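Local coordinates for malonyl-CoA-[acyl-carrier-protein] transacylase (PDB 3TQE) that probably transfers the malonyl group from malonyl-CoA to the holo-acyl carrier protein, supplying malonyl-ACP for fatty acid synthesis, at residues P231-V236 against V262-Y267. Numbering follows the deposited sequence. Where two conformers were deposited one is given.
Sequences PVIHNV and VETIKY
Thr264 OG1 and the backbone oxygen of Ile233 are joined through one water, water 1, which donates a hydrogen bond to each. The bridge is even: the water sits 2.8 Å from Thr264 OG1 and 2.8 Å from Ile233 O. Thr264 OG1 is also hydrogen-bonded to the carbonyl of Arg260, so the hydroxyl is held both by the residue just before its helix and, through the water, by the loop. A chi1 of -64° sets this hydroxyl beside the backbone N and leaves CG2 anti to it, and that methyl meets Ile233 CG2 at 3.9 Å, the two side chains lying alongside and running opposite ways. With CG anti to the backbone N (chi1 -179°), the Tyr267 ring extends toward Ile233, whose CD1 approaches it obliquely and reaches Tyr267 CE2 at 4.1 Å. Strand 91-94, which runs into the probable nucleophile elbow, also packs on both segments, Val91 against Ile233 and Ala93 against Thr264. His234 turns away from the helix, and its ND1 is hydrogen-bonded to Glu99. Helix 261-270 is thus packed on the segment 231-236, between helices 210-220 and 244-254, by a methyl-methyl contact, a methyl-ring contact and one water, with no direct hydrogen bond between the two segments; the water supplies a hydrogen to Ile233 O and another to Thr264 OG1, so two acceptors that do not meet directly are linked by one donor.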
loop_
_atom_site.group_PDB
_atom_site.type_symbol
_atom_site.label_atom_id
_atom_site.label_comp_id
_atom_site.label_asym_id
_atom_site.label_seq_id
_atom_site.Cartn_x
_atom_site.Cartn_y
_atom_site.Cartn_z
ATOM N N PRO A 231 1.614 -8.987 14.028
ATOM C CA PRO A 231 1.066 -7.656 14.158
ATOM C C PRO A 231 1.120 -6.902 12.849
ATOM O O PRO A 231 2.137 -6.926 12.179
ATOM C CB PRO A 231 1.961 -6.977 15.181
ATOM C CG PRO A 231 2.814 -7.990 15.713
ATOM C CD PRO A 231 2.754 -9.223 14.923
ATOM N N VAL A 232 0.006 -6.275 12.503
ATOM C CA VAL A 232 -0.099 -5.443 11.325
ATOM C C VAL A 232 -0.337 -4.020 11.798
ATOM O O VAL A 232 -1.324 -3.753 12.491
ATOM C CB VAL A 232 -1.249 -5.895 10.431
ATOM C CG1 VAL A 232 -1.441 -4.884 9.318
ATOM C CG2 VAL A 232 -0.991 -7.305 9.905
ATOM N N ILE A 233 0.578 -3.120 11.487
ATOM C CA ILE A 233 0.462 -1.742 11.908
ATOM C C ILE A 233 -0.385 -1.010 10.888
ATOM O O ILE A 233 0.013 -0.849 9.744
ATOM C CB ILE A 233 1.836 -1.067 12.016
ATOM C CG1 ILE A 233 2.766 -1.830 12.932
ATOM C CG2 ILE A 233 1.686 0.399 12.453
ATOM C CD1 ILE A 233 2.238 -2.101 14.227
ATOM N N HIS A 234 -1.545 -0.534 11.314
ATOM C CA HIS A 234 -2.467 0.139 10.407
ATOM C C HIS A 234 -2.055 1.554 10.070
ATOM O O HIS A 234 -1.535 2.288 10.887
ATOM C CB HIS A 234 -3.849 0.154 11.024
ATOM C CG HIS A 234 -4.470 -1.189 11.077
ATOM N ND1 HIS A 234 -5.208 -1.699 10.029
ATOM C CD2 HIS A 234 -4.412 -2.164 12.016
ATOM C CE1 HIS A 234 -5.608 -2.924 10.342
ATOM N NE2 HIS A 234 -5.139 -3.227 11.542
ATOM N N ASN A 235 -2.368 1.921 8.848
ATOM C CA ASN A 235 -2.025 3.217 8.296
ATOM C C ASN A 235 -2.659 4.365 9.018
ATOM O O ASN A 235 -2.094 5.457 9.048
ATOM C CB ASN A 235 -2.513 3.310 6.855
ATOM C CG ASN A 235 -1.734 2.461 5.887
ATOM O OD1 ASN A 235 -0.615 1.941 6.149
ATOM N ND2 ASN A 235 -2.303 2.358 4.716
ATOM N N VAL A 236 -3.878 4.163 9.481
ATOM C CA VAL A 236 -4.665 5.294 9.924
ATOM C C VAL A 236 -4.260 5.737 11.289
ATOM O O VAL A 236 -4.303 6.940 11.581
ATOM C CB VAL A 236 -6.168 4.975 9.844
ATOM C CG1 VAL A 236 -6.558 3.914 10.816
ATOM C CG2 VAL A 236 -6.991 6.208 10.008
ATOM N N VAL A 262 5.361 7.426 7.326
ATOM C CA VAL A 262 6.593 7.760 8.005
ATOM C C VAL A 262 6.473 7.399 9.500
ATOM O O VAL A 262 7.413 6.832 10.050
ATOM C CB VAL A 262 7.048 9.198 7.740
ATOM C CG1 VAL A 262 5.925 10.158 8.019
ATOM C CG2 VAL A 262 8.334 9.509 8.516
ATOM N N GLU A 263 5.333 7.639 10.130
ATOM C CA GLU A 263 5.181 7.267 11.526
ATOM C C GLU A 263 5.221 5.755 11.699
ATOM O O GLU A 263 5.706 5.254 12.705
ATOM C CB GLU A 263 3.877 7.810 12.095
ATOM C CG GLU A 263 3.912 9.264 12.360
ATOM C CD GLU A 263 2.531 9.826 12.574
ATOM O OE1 GLU A 263 1.801 10.003 11.565
ATOM O OE2 GLU A 263 2.182 10.083 13.745
ATOM N N THR A 264 4.681 5.029 10.739
ATOM C CA THR A 264 4.725 3.561 10.778
ATOM C C THR A 264 6.163 3.071 10.752
ATOM O O THR A 264 6.547 2.217 11.560
ATOM C CB THR A 264 3.949 2.962 9.616
ATOM O OG1 THR A 264 2.578 3.324 9.770
ATOM C CG2 THR A 264 4.090 1.460 9.579
ATOM N N ILE A 265 6.962 3.604 9.847
ATOM C CA ILE A 265 8.347 3.172 9.736
ATOM C C ILE A 265 9.105 3.576 10.991
ATOM O O ILE A 265 9.896 2.793 11.511
ATOM C CB ILE A 265 9.000 3.720 8.476
ATOM C CG1 ILE A 265 8.291 3.189 7.228
ATOM C CG2 ILE A 265 10.481 3.440 8.449
ATOM C CD1 ILE A 265 8.174 1.688 7.117
ATOM N N LYS A 266 8.845 4.768 11.494
ATOM C CA LYS A 266 9.509 5.203 12.713
ATOM C C LYS A 266 9.130 4.306 13.901
ATOM O O LYS A 266 9.987 3.969 14.724
ATOM C CB LYS A 266 9.173 6.651 12.998
ATOM C CG LYS A 266 9.933 7.569 12.045
ATOM C CD LYS A 266 9.646 9.007 12.285
ATOM C CE LYS A 266 10.556 9.870 11.428
ATOM N NZ LYS A 266 10.553 11.267 11.913
ATOM N N TYR A 267 7.876 3.876 13.964
ATOM C CA TYR A 267 7.394 2.988 15.023
ATOM C C TYR A 267 8.148 1.686 14.948
ATOM O O TYR A 267 8.612 1.167 15.962
ATOM C CB TYR A 267 5.898 2.735 14.879
ATOM C CG TYR A 267 5.242 1.854 15.907
ATOM C CD1 TYR A 267 4.397 2.410 16.870
ATOM C CD2 TYR A 267 5.390 0.490 15.891
ATOM C CE1 TYR A 267 3.757 1.629 17.813
ATOM C CE2 TYR A 267 4.763 -0.313 16.876
ATOM C CZ TYR A 267 3.958 0.269 17.822
ATOM O OH TYR A 267 3.290 -0.479 18.769
HETATM O O HOH W 1 0.839 1.537 8.440
#